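Local coordinates for LC-Est1C (Uncultured organism, PDB 3WYD), which probably hydrolyses carboxylic ester bonds, as the C-terminal esterase domain, of alpha/beta hydrolase fold, of a larger metagenome-derived enzyme, at residues G144-I155 / V175-E186; P22-Y31 / A66-K77. All blocks are in the same frame, centred on the assembly; numbering follows the deposited sequence.

Overall arrangement
Interaction 2 comes first along the chain and closes before interaction 1 opens. The two are about 28 Å apart between centres and about 13 Å between nearest atoms, without touching. What joins them is the seven-stranded mixed sheet of the alpha/beta hydrolase fold. Interaction 2 forms one margin, where strand 23-26, outermost within this chain, runs antiparallel to strand 72-76. At the other margin, interaction 1 packs the loop leading into strand 157-162 against helix 171-181, which precedes strand 187-192, the other outermost strand within this chain. Both contacts thus lie at sheet margins, on opposite sides of the chain's centre, while the probable nucleophile Ser117, on a GxSxG turn, follows the central strand 110-116.

Interaction 1 (G144-I155 / V175-E186); sequences GNPLGMANIAHI and VMVEAAKKHGTE
The C-terminal end of helix 171-181, closed by a Schellman motif with Gly184 at C-prime, packs in this alpha/beta hydrolase against the 3-10 segment 146-151 and the turn after it. Two methionine side chains mesh at about a right angle. Met149 is bent at both chi2 and chi3 (-66° and -69°), which brings its CE to 3.5 Å from Ala180 CB. Its SD meets Met176 CE at 3.6 Å. Met176 SD in turn sits 3.5 Å from Pro146 N, and Trp124 of helix 118-129 touches both methionines. Beside them Ala179 CB rests on Pro146 CB. Farther along, Ala150 CB stands over the centre of the His183 ring, a CH-pi contact, and Ala153 CB packs on His183 CB and Thr185 OG1. No conventional hydrogen bond joins the segments directly, though Thr185 CA makes a CA-H...O contact with Ala153 O (3.5 Å). One water donates to Met149 O and to Thr185 OG1, which itself donates to Ala180 O at 2.7 Å. His183 N and Thr185 N also grip Ala180 O, the latter through a defining Schellman bond. A second water bridges Ala153 O and Glu186 N. Apolar and sulfur-rich along the helix, the contact has water carrying its conventional hydrogen bonds near the helix end.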
loop_
_atom_site.group_PDB
_atom_site.type_symbol
_atom_site.label_atom_id
_atom_site.label_comp_id
_atom_site.label_asym_id
_atom_site.label_seq_id
_atom_site.Cartn_x
_atom_site.Cartn_y
_atom_site.Cartn_z
ATOM N N GLY A 144 -0.703 -11.166 -2.261
ATOM C CA GLY A 144 -1.170 -11.540 -0.932
ATOM C C GLY A 144 -0.459 -12.769 -0.409
ATOM O O GLY A 144 0.708 -13.001 -0.759
ATOM N N ASN A 145 -1.164 -13.508 0.452
ATOM C CA ASN A 145 -0.592 -14.686 1.110
ATOM C C ASN A 145 -1.105 -15.888 0.359
ATOM O O ASN A 145 -2.301 -16.242 0.456
ATOM C CB ASN A 145 -1.114 -14.771 2.537
ATOM C CG ASN A 145 -0.766 -16.117 3.192
ATOM O OD1 ASN A 145 0.133 -16.824 2.735
ATOM N ND2 ASN A 145 -1.591 -16.531 4.143
ATOM N N PRO A 146 -0.235 -16.511 -0.418
ATOM C CA PRO A 146 -0.759 -17.642 -1.213
ATOM C C PRO A 146 -1.346 -18.780 -0.361
ATOM O O PRO A 146 -2.225 -19.531 -0.821
ATOM C CB PRO A 146 0.443 -18.085 -2.061
ATOM C CG PRO A 146 1.673 -17.457 -1.381
ATOM C CD PRO A 146 1.165 -16.177 -0.738
ATOM N N LEU A 147 -0.866 -18.920 0.870
ATOM C CA LEU A 147 -1.423 -19.940 1.772
ATOM C C LEU A 147 -2.873 -19.741 2.196
ATOM O O LEU A 147 -3.501 -20.668 2.713
ATOM C CB LEU A 147 -0.492 -20.160 2.984
ATOM C CG LEU A 147 0.915 -20.656 2.610
ATOM C CD1 LEU A 147 1.919 -20.646 3.819
ATOM C CD2 LEU A 147 0.892 -22.066 1.930
ATOM N N GLY A 148 -3.443 -18.569 1.927
ATOM C CA GLY A 148 -4.846 -18.309 2.219
ATOM C C GLY A 148 -5.800 -18.602 1.070
ATOM O O GLY A 148 -7.002 -18.403 1.184
ATOM N N MET A 149 -5.267 -19.012 -0.070
ATOM C CA MET A 149 -6.124 -19.232 -1.230
ATOM C C MET A 149 -7.088 -20.417 -1.014
ATOM O O MET A 149 -8.211 -20.437 -1.567
ATOM C CB MET A 149 -5.268 -19.389 -2.492
ATOM C CG MET A 149 -4.475 -18.065 -2.844
ATOM S SD MET A 149 -5.497 -16.694 -3.299
ATOM C CE MET A 149 -6.096 -17.270 -4.876
ATOM N N ALA A 150 -6.727 -21.406 -0.180
ATOM C CA ALA A 150 -7.654 -22.497 0.052
ATOM C C ALA A 150 -8.999 -22.048 0.696
ATOM O O ALA A 150 -10.079 -22.567 0.366
ATOM C CB ALA A 150 -6.964 -23.556 0.966
ATOM N N ASN A 151 -8.882 -20.983 1.506
ATOM C CA ASN A 151 -9.988 -20.351 2.247
ATOM C C ASN A 151 -11.066 -19.813 1.313
ATOM O O ASN A 151 -12.236 -19.733 1.701
ATOM C CB ASN A 151 -9.486 -19.117 3.075
ATOM C CG ASN A 151 -8.726 -19.508 4.327
ATOM O OD1 ASN A 151 -8.404 -20.676 4.528
ATOM N ND2 ASN A 151 -8.423 -18.519 5.175
ATOM N N ILE A 152 -10.647 -19.438 0.106
ATOM C CA ILE A 152 -11.520 -18.735 -0.853
ATOM C C ILE A 152 -11.605 -19.503 -2.177
ATOM O O ILE A 152 -11.975 -18.945 -3.212
ATOM C CB ILE A 152 -11.058 -17.249 -1.100
ATOM C CG1 ILE A 152 -9.602 -17.201 -1.576
ATOM C CG2 ILE A 152 -11.221 -16.454 0.182
ATOM C CD1 ILE A 152 -9.167 -15.766 -2.024
ATOM N N ALA A 153 -11.295 -20.800 -2.144
ATOM C CA ALA A 153 -11.341 -21.605 -3.368
ATOM C C ALA A 153 -12.730 -21.740 -3.972
ATOM O O ALA A 153 -12.856 -22.048 -5.147
ATOM C CB ALA A 153 -10.725 -22.987 -3.115
ATOM N N HIS A 154 -13.774 -21.533 -3.155
ATOM C CA HIS A 154 -15.123 -21.525 -3.671
ATOM C C HIS A 154 -15.552 -20.208 -4.306
ATOM O O HIS A 154 -16.670 -20.105 -4.797
ATOM C CB HIS A 154 -16.072 -21.822 -2.504
ATOM C CG HIS A 154 -16.007 -20.801 -1.415
ATOM N ND1 HIS A 154 -14.915 -20.669 -0.584
ATOM C CD2 HIS A 154 -16.881 -19.829 -1.051
ATOM C CE1 HIS A 154 -15.122 -19.667 0.254
ATOM N NE2 HIS A 154 -16.312 -19.145 -0.007
ATOM N N ILE A 155 -14.677 -19.198 -4.273
ATOM C CA ILE A 155 -15.008 -17.880 -4.841
ATOM C C ILE A 155 -14.308 -17.706 -6.189
ATOM O O ILE A 155 -13.076 -17.691 -6.238
ATOM C CB ILE A 155 -14.559 -16.747 -3.900
ATOM C CG1 ILE A 155 -15.153 -16.990 -2.487
ATOM C CG2 ILE A 155 -15.004 -15.378 -4.462
ATOM C CD1 ILE A 155 -14.685 -15.950 -1.485
ATOM N N VAL A 175 1.952 -16.147 -8.099
ATOM C CA VAL A 175 1.986 -17.124 -7.009
ATOM C C VAL A 175 0.591 -17.376 -6.433
ATOM O O VAL A 175 0.294 -18.478 -5.964
ATOM C CB VAL A 175 2.985 -16.779 -5.919
ATOM C CG1 VAL A 175 4.427 -16.826 -6.496
ATOM C CG2 VAL A 175 2.662 -15.448 -5.256
ATOM N N MET A 176 -0.279 -16.362 -6.485
ATOM C CA MET A 176 -1.629 -16.519 -5.969
ATOM C C MET A 176 -2.484 -17.372 -6.903
ATOM O O MET A 176 -3.180 -18.249 -6.469
ATOM C CB MET A 176 -2.286 -15.145 -5.841
ATOM C CG MET A 176 -1.610 -14.186 -4.888
ATOM S SD MET A 176 -1.617 -14.723 -3.150
ATOM C CE MET A 176 -3.184 -14.022 -2.643
ATOM N N VAL A 177 -2.343 -17.142 -8.203
ATOM C CA VAL A 177 -3.028 -17.948 -9.219
ATOM C C VAL A 177 -2.557 -19.407 -9.113
ATOM O O VAL A 177 -3.390 -20.316 -9.172
ATOM C CB VAL A 177 -2.765 -17.391 -10.626
ATOM C CG1 VAL A 177 -3.389 -18.305 -11.700
ATOM C CG2 VAL A 177 -3.357 -16.001 -10.767
ATOM N N GLU A 178 -1.248 -19.628 -8.979
ATOM C CA GLU A 178 -0.702 -21.000 -8.846
ATOM C C GLU A 178 -1.314 -21.695 -7.639
ATOM O O GLU A 178 -1.791 -22.857 -7.739
ATOM C CB GLU A 178 0.823 -20.899 -8.733
ATOM C CG GLU A 178 1.590 -22.161 -8.529
ATOM C CD GLU A 178 3.077 -21.870 -8.591
ATOM O OE1 GLU A 178 3.595 -21.173 -7.676
ATOM O OE2 GLU A 178 3.674 -22.157 -9.644
ATOM N N ALA A 179 -1.373 -20.991 -6.495
ATOM C CA ALA A 179 -1.941 -21.588 -5.304
ATOM C C ALA A 179 -3.442 -21.846 -5.490
ATOM O O ALA A 179 -3.985 -22.869 -5.057
ATOM C CB ALA A 179 -1.681 -20.688 -4.038
ATOM N N ALA A 180 -4.144 -20.922 -6.114
ATOM C CA ALA A 180 -5.583 -21.098 -6.329
ATOM C C ALA A 180 -5.864 -22.428 -7.028
ATOM O O ALA A 180 -6.862 -23.116 -6.732
ATOM C CB ALA A 180 -6.123 -19.921 -7.175
ATOM N N LYS A 181 -5.092 -22.673 -8.074
ATOM C CA LYS A 181 -5.293 -23.874 -8.887
ATOM C C LYS A 181 -5.060 -25.172 -8.109
ATOM O O LYS A 181 -5.693 -26.211 -8.406
ATOM C CB LYS A 181 -4.417 -23.813 -10.128
ATOM C CG LYS A 181 -4.897 -22.743 -11.115
ATOM C CD LYS A 181 -3.987 -22.699 -12.340
ATOM C CE LYS A 181 -4.642 -21.890 -13.462
ATOM N NZ LYS A 181 -5.481 -22.758 -14.370
ATOM N N LYS A 182 -4.200 -25.105 -7.083
ATOM C CA LYS A 182 -3.950 -26.262 -6.224
ATOM C C LYS A 182 -5.115 -26.596 -5.292
ATOM O O LYS A 182 -5.106 -27.648 -4.637
ATOM C CB LYS A 182 -2.652 -26.072 -5.431
ATOM C CG LYS A 182 -1.425 -25.912 -6.300
ATOM C CD LYS A 182 -0.187 -25.715 -5.404
ATOM C CE LYS A 182 1.028 -25.610 -6.277
ATOM N NZ LYS A 182 2.242 -25.379 -5.419
ATOM N N HIS A 183 -6.164 -25.775 -5.317
ATOM C CA HIS A 183 -7.342 -26.048 -4.516
ATOM C C HIS A 183 -8.617 -26.050 -5.352
ATOM O O HIS A 183 -9.704 -26.044 -4.799
ATOM C CB HIS A 183 -7.456 -24.966 -3.427
ATOM C CG HIS A 183 -6.380 -25.081 -2.421
ATOM N ND1 HIS A 183 -6.328 -26.137 -1.536
ATOM C CD2 HIS A 183 -5.204 -24.420 -2.309
ATOM C CE1 HIS A 183 -5.180 -26.083 -0.875
ATOM N NE2 HIS A 183 -4.503 -25.026 -1.298
ATOM N N GLY A 184 -8.488 -26.107 -6.684
ATOM C CA GLY A 184 -9.646 -26.262 -7.563
ATOM C C GLY A 184 -10.473 -25.004 -7.699
ATOM O O GLY A 184 -11.630 -25.069 -8.140
ATOM N N THR A 185 -9.817 -23.848 -7.558
ATOM C CA THR A 185 -10.550 -22.572 -7.681
ATOM C C THR A 185 -10.956 -22.368 -9.138
ATOM O O THR A 185 -10.154 -22.598 -10.046
ATOM C CB THR A 185 -9.616 -21.416 -7.278
ATOM O OG1 THR A 185 -9.051 -21.708 -5.995
ATOM C CG2 THR A 185 -10.316 -20.103 -7.176
ATOM N N GLU A 186 -12.123 -21.755 -9.349
ATOM C CA GLU A 186 -12.446 -21.248 -10.676
ATOM C C GLU A 186 -11.758 -19.901 -10.850
ATOM O O GLU A 186 -12.098 -18.935 -10.176
ATOM C CB GLU A 186 -13.960 -21.111 -10.858
ATOM C CG GLU A 186 -14.297 -20.620 -12.274
ATOM C CD GLU A 186 -15.741 -20.259 -12.496
ATOM O OE1 GLU A 186 -16.612 -20.494 -11.621
ATOM O OE2 GLU A 186 -15.942 -19.753 -13.630
HETATM O O HOH W 1 -8.566 -19.470 -4.164
HETATM O O HOH W 2 -13.969 -20.830 -7.377
HETATM O O HOH W 3 -14.009 -24.657 -5.824
#

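Interaction 2 (P22-Y31 / A66-K77); sequences PYRLYVPTTY and AENRGYIVACPK
Strands 23-26 and 72-76 pair antiparallel through a short backbone ladder, which adds an edge strand, within this chain, to the otherwise parallel alpha/beta hydrolase sheet. Arg24 and Cys75 exchange two hydrogen bonds, as do Tyr26 and Val73; Cys75 N to Arg24 O and Tyr26 N to Val73 O are each 2.8 Å. Lys77 N to Pro22 O extends the pairing at one end. Leu25 with Ala74 and Tyr23 with Pro76 are the non-hydrogen-bonded pairs.

Glu67, near the end of helix 57-69, collects three donors from the end of strand 23-26 and the turn that follows. Tyr26 OH reaches Glu67 OE1 at 2.6 Å from the anti side, tilted out of the carboxylate plane, with ring and carboxylate planes 78° apart. Thr29 N uses the syn lone pair of the same Glu67 OE1 (2.9 Å). Thr29 OG1 donates to Glu67 OE2 at 2.6 Å from the syn side, again tilted from the plane. The Glu67 chain starts anti to its backbone nitrogen (chi1 174°) and then folds at chi2 (55°), turning the carboxylate back toward Thr29. Three donors on two oxygens fix its rotation and would probably stabilise its negative charge.

Apolar contacts line both faces of the strand pair. On one, Leu25 CD1 lies 3.8 Å from Ala74 CB; on the other, Tyr26 CB meets Val73 CB. Tyr26 CD2 also approaches Ala66 CB. Past the strand pairing, Pro28 CD packs on Ile72 CG1, and Ile72 CD1 sits over one face of the Tyr31 ring, offset toward its rim. The ring carbon Pro28 CG closely approaches Tyr71 O (3.1 Å), a buried carbonyl with no polar partner.

Helix 88-103 packs on the Leu25 and Ala74 face through Val96 and Val100, and its Glu99 OE2 is hydrogen-bonded to Tyr23 OH. Met63 of helix 57-69 backs Tyr26, Val73 and Cys75, while strand 37-43 continues the sheet beyond strand 72-76.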
loop_
_atom_site.group_PDB
_atom_site.type_symbol
_atom_site.label_atom_id
_atom_site.label_comp_id
_atom_site.label_asym_id
_atom_site.label_seq_id
_atom_site.Cartn_x
_atom_site.Cartn_y
_atom_site.Cartn_z
ATOM N N PRO A 22 -15.704 7.314 5.610
ATOM C CA PRO A 22 -16.410 7.887 4.459
ATOM C C PRO A 22 -16.278 7.020 3.212
ATOM O O PRO A 22 -15.380 6.174 3.109
ATOM C CB PRO A 22 -15.739 9.248 4.265
ATOM C CG PRO A 22 -14.393 9.093 4.821
ATOM C CD PRO A 22 -14.479 8.066 5.928
ATOM N N TYR A 23 -17.317 7.025 2.405
ATOM C CA TYR A 23 -17.276 6.280 1.169
ATOM C C TYR A 23 -18.094 6.997 0.127
ATOM O O TYR A 23 -18.854 7.931 0.465
ATOM C CB TYR A 23 -17.741 4.831 1.369
ATOM C CG TYR A 23 -19.163 4.673 1.837
ATOM C CD1 TYR A 23 -19.469 4.736 3.190
ATOM C CD2 TYR A 23 -20.156 4.352 0.963
ATOM C CE1 TYR A 23 -20.764 4.453 3.654
ATOM C CE2 TYR A 23 -21.436 4.103 1.389
ATOM C CZ TYR A 23 -21.726 4.154 2.742
ATOM O OH TYR A 23 -23.022 3.932 3.150
ATOM N N ARG A 24 -17.900 6.649 -1.138
ATOM C CA ARG A 24 -18.714 7.155 -2.231
ATOM C C ARG A 24 -19.591 6.044 -2.747
ATOM O O ARG A 24 -19.216 4.868 -2.708
ATOM C CB ARG A 24 -17.852 7.699 -3.384
ATOM C CG ARG A 24 -17.096 8.968 -3.027
ATOM C CD ARG A 24 -18.006 10.203 -3.165
ATOM N NE ARG A 24 -18.802 10.280 -4.401
ATOM C CZ ARG A 24 -18.405 10.837 -5.544
ATOM N NH1 ARG A 24 -17.179 11.329 -5.680
ATOM N NH2 ARG A 24 -19.238 10.930 -6.572
ATOM N N LEU A 25 -20.757 6.405 -3.233
ATOM C CA LEU A 25 -21.719 5.456 -3.714
ATOM C C LEU A 25 -22.160 5.819 -5.133
ATOM O O LEU A 25 -22.393 7.005 -5.440
ATOM C CB LEU A 25 -22.902 5.443 -2.756
ATOM C CG LEU A 25 -23.774 4.213 -2.648
ATOM C CD1 LEU A 25 -23.050 2.959 -2.194
ATOM C CD2 LEU A 25 -24.842 4.601 -1.624
ATOM N N TYR A 26 -22.181 4.846 -6.039
ATOM C CA TYR A 26 -22.887 4.998 -7.314
ATOM C C TYR A 26 -24.139 4.161 -7.323
ATOM O O TYR A 26 -24.093 2.963 -7.061
ATOM C CB TYR A 26 -22.024 4.573 -8.519
ATOM C CG TYR A 26 -22.728 4.889 -9.836
ATOM C CD1 TYR A 26 -22.720 6.187 -10.340
ATOM C CD2 TYR A 26 -23.534 3.944 -10.465
ATOM C CE1 TYR A 26 -23.429 6.504 -11.500
ATOM C CE2 TYR A 26 -24.261 4.254 -11.604
ATOM C CZ TYR A 26 -24.220 5.558 -12.099
ATOM O OH TYR A 26 -24.945 5.870 -13.234
ATOM N N VAL A 27 -25.286 4.769 -7.690
ATOM C CA VAL A 27 -26.587 4.067 -7.741
ATOM C C VAL A 27 -27.172 4.198 -9.164
ATOM O O VAL A 27 -27.354 5.331 -9.660
ATOM C CB VAL A 27 -27.569 4.666 -6.681
ATOM C CG1 VAL A 27 -28.970 4.033 -6.774
ATOM C CG2 VAL A 27 -27.038 4.469 -5.284
ATOM N N PRO A 28 -27.353 3.074 -9.878
ATOM C CA PRO A 28 -27.831 3.166 -11.266
ATOM C C PRO A 28 -29.180 3.839 -11.382
ATOM O O PRO A 28 -29.970 3.824 -10.442
ATOM C CB PRO A 28 -27.963 1.714 -11.719
ATOM C CG PRO A 28 -27.040 0.972 -10.822
ATOM C CD PRO A 28 -27.028 1.683 -9.520
ATOM N N THR A 29 -29.391 4.485 -12.519
ATOM C CA THR A 29 -30.660 5.158 -12.756
ATOM C C THR A 29 -31.835 4.191 -12.677
ATOM O O THR A 29 -32.964 4.623 -12.471
ATOM C CB THR A 29 -30.679 5.857 -14.136
ATOM O OG1 THR A 29 -30.536 4.883 -15.169
ATOM C CG2 THR A 29 -29.579 6.891 -14.241
ATOM N N THR A 30 -31.578 2.912 -12.935
ATOM C CA THR A 30 -32.604 1.860 -12.987
ATOM C C THR A 30 -33.039 1.329 -11.602
ATOM O O THR A 30 -34.016 0.558 -11.496
ATOM C CB THR A 30 -32.105 0.664 -13.819
ATOM O OG1 THR A 30 -30.791 0.303 -13.376
ATOM C CG2 THR A 30 -32.059 0.989 -15.293
ATOM N N TYR A 31 -32.280 1.662 -10.558
ATOM C CA TYR A 31 -32.621 1.254 -9.193
ATOM C C TYR A 31 -33.794 2.075 -8.655
ATOM O O TYR A 31 -33.763 3.304 -8.667
ATOM C CB TYR A 31 -31.407 1.356 -8.248
ATOM C CG TYR A 31 -31.717 0.974 -6.810
ATOM C CD1 TYR A 31 -31.631 -0.355 -6.378
ATOM C CD2 TYR A 31 -32.093 1.934 -5.883
ATOM C CE1 TYR A 31 -31.945 -0.700 -5.083
ATOM C CE2 TYR A 31 -32.370 1.607 -4.560
ATOM C CZ TYR A 31 -32.289 0.273 -4.159
ATOM O OH TYR A 31 -32.606 -0.034 -2.859
ATOM N N ALA A 66 -21.102 0.229 -14.415
ATOM C CA ALA A 66 -22.105 0.018 -13.347
ATOM C C ALA A 66 -23.498 0.471 -13.786
ATOM O O ALA A 66 -24.473 -0.181 -13.490
ATOM C CB ALA A 66 -21.717 0.751 -12.065
ATOM N N GLU A 67 -23.576 1.625 -14.446
ATOM C CA GLU A 67 -24.844 2.138 -14.942
ATOM C C GLU A 67 -25.382 1.242 -16.042
ATOM O O GLU A 67 -26.569 0.856 -16.007
ATOM C CB GLU A 67 -24.605 3.556 -15.473
ATOM C CG GLU A 67 -25.843 4.170 -16.161
ATOM C CD GLU A 67 -27.068 4.165 -15.283
ATOM O OE1 GLU A 67 -26.975 4.498 -14.074
ATOM O OE2 GLU A 67 -28.163 3.984 -15.863
ATOM N N ASN A 68 -24.519 0.851 -16.975
ATOM C CA ASN A 68 -24.972 0.027 -18.107
ATOM C C ASN A 68 -25.504 -1.324 -17.634
ATOM O O ASN A 68 -26.497 -1.835 -18.159
ATOM C CB ASN A 68 -23.866 -0.149 -19.142
ATOM C CG ASN A 68 -23.595 1.128 -19.912
ATOM O OD1 ASN A 68 -24.348 2.105 -19.794
ATOM N ND2 ASN A 68 -22.506 1.139 -20.667
ATOM N N ARG A 69 -24.877 -1.891 -16.605
ATOM C CA ARG A 69 -25.156 -3.273 -16.244
ATOM C C ARG A 69 -25.981 -3.365 -14.940
ATOM O O ARG A 69 -26.479 -4.451 -14.589
ATOM C CB ARG A 69 -23.846 -4.048 -16.102
ATOM C CG ARG A 69 -22.938 -3.958 -17.295
ATOM C CD ARG A 69 -21.689 -4.709 -17.012
ATOM N NE ARG A 69 -20.636 -4.489 -18.013
ATOM C CZ ARG A 69 -19.938 -5.466 -18.580
ATOM N NH1 ARG A 69 -20.260 -6.750 -18.377
ATOM N NH2 ARG A 69 -18.920 -5.161 -19.370
ATOM N N GLY A 70 -26.177 -2.238 -14.269
ATOM C CA GLY A 70 -27.066 -2.162 -13.107
ATOM C C GLY A 70 -26.468 -2.607 -11.783
ATOM O O GLY A 70 -27.106 -3.298 -11.020
ATOM N N TYR A 71 -25.269 -2.128 -11.494
ATOM C CA TYR A 71 -24.643 -2.380 -10.198
ATOM C C TYR A 71 -24.649 -1.142 -9.343
ATOM O O TYR A 71 -24.287 -0.067 -9.852
ATOM C CB TYR A 71 -23.150 -2.734 -10.394
ATOM C CG TYR A 71 -22.888 -4.099 -10.973
ATOM C CD1 TYR A 71 -23.064 -4.378 -12.338
ATOM C CD2 TYR A 71 -22.577 -5.158 -10.120
ATOM C CE1 TYR A 71 -22.863 -5.666 -12.840
ATOM C CE2 TYR A 71 -22.385 -6.433 -10.605
ATOM C CZ TYR A 71 -22.506 -6.700 -11.944
ATOM O OH TYR A 71 -22.260 -7.951 -12.445
ATOM N N ILE A 72 -24.953 -1.278 -8.054
ATOM C CA ILE A 72 -24.612 -0.265 -7.066
ATOM C C ILE A 72 -23.120 -0.442 -6.768
ATOM O O ILE A 72 -22.652 -1.588 -6.766
ATOM C CB ILE A 72 -25.425 -0.443 -5.768
ATOM C CG1 ILE A 72 -26.885 -0.104 -6.088
ATOM C CG2 ILE A 72 -24.923 0.432 -4.680
ATOM C CD1 ILE A 72 -27.845 -0.410 -4.959
ATOM N N VAL A 73 -22.349 0.656 -6.737
ATOM C CA VAL A 73 -20.896 0.581 -6.429
ATOM C C VAL A 73 -20.638 1.358 -5.149
ATOM O O VAL A 73 -21.099 2.498 -5.004
ATOM C CB VAL A 73 -20.038 1.207 -7.557
ATOM C CG1 VAL A 73 -18.528 1.045 -7.233
ATOM C CG2 VAL A 73 -20.376 0.576 -8.920
ATOM N N ALA A 74 -19.902 0.775 -4.210
ATOM C CA ALA A 74 -19.395 1.517 -3.065
ATOM C C ALA A 74 -17.891 1.563 -3.075
ATOM O O ALA A 74 -17.222 0.526 -3.255
ATOM C CB ALA A 74 -19.904 0.901 -1.715
ATOM N N CYS A 75 -17.350 2.742 -2.839
ATOM C CA CYS A 75 -15.888 2.956 -2.850
ATOM C C CYS A 75 -15.447 3.458 -1.497
ATOM O O CYS A 75 -15.601 4.668 -1.196
ATOM C CB CYS A 75 -15.576 4.013 -3.909
ATOM S SG CYS A 75 -16.027 3.464 -5.565
ATOM N N PRO A 76 -15.038 2.554 -0.591
ATOM C CA PRO A 76 -14.557 2.984 0.729
ATOM C C PRO A 76 -13.262 3.824 0.666
ATOM O O PRO A 76 -12.449 3.718 -0.267
ATOM C CB PRO A 76 -14.237 1.679 1.451
ATOM C CG PRO A 76 -14.846 0.611 0.657
ATOM C CD PRO A 76 -15.033 1.090 -0.758
ATOM N N LYS A 77 -13.063 4.650 1.681
ATOM C CA LYS A 77 -11.786 5.316 1.840
ATOM C C LYS A 77 -10.761 4.376 2.450
ATOM O O LYS A 77 -11.040 3.705 3.434
ATOM C CB LYS A 77 -11.920 6.569 2.690
ATOM C CG LYS A 77 -10.599 7.336 2.791
ATOM C CD LYS A 77 -10.723 8.631 3.583
ATOM C CE LYS A 77 -9.347 9.238 3.832
ATOM N NZ LYS A 77 -8.667 9.727 2.594
#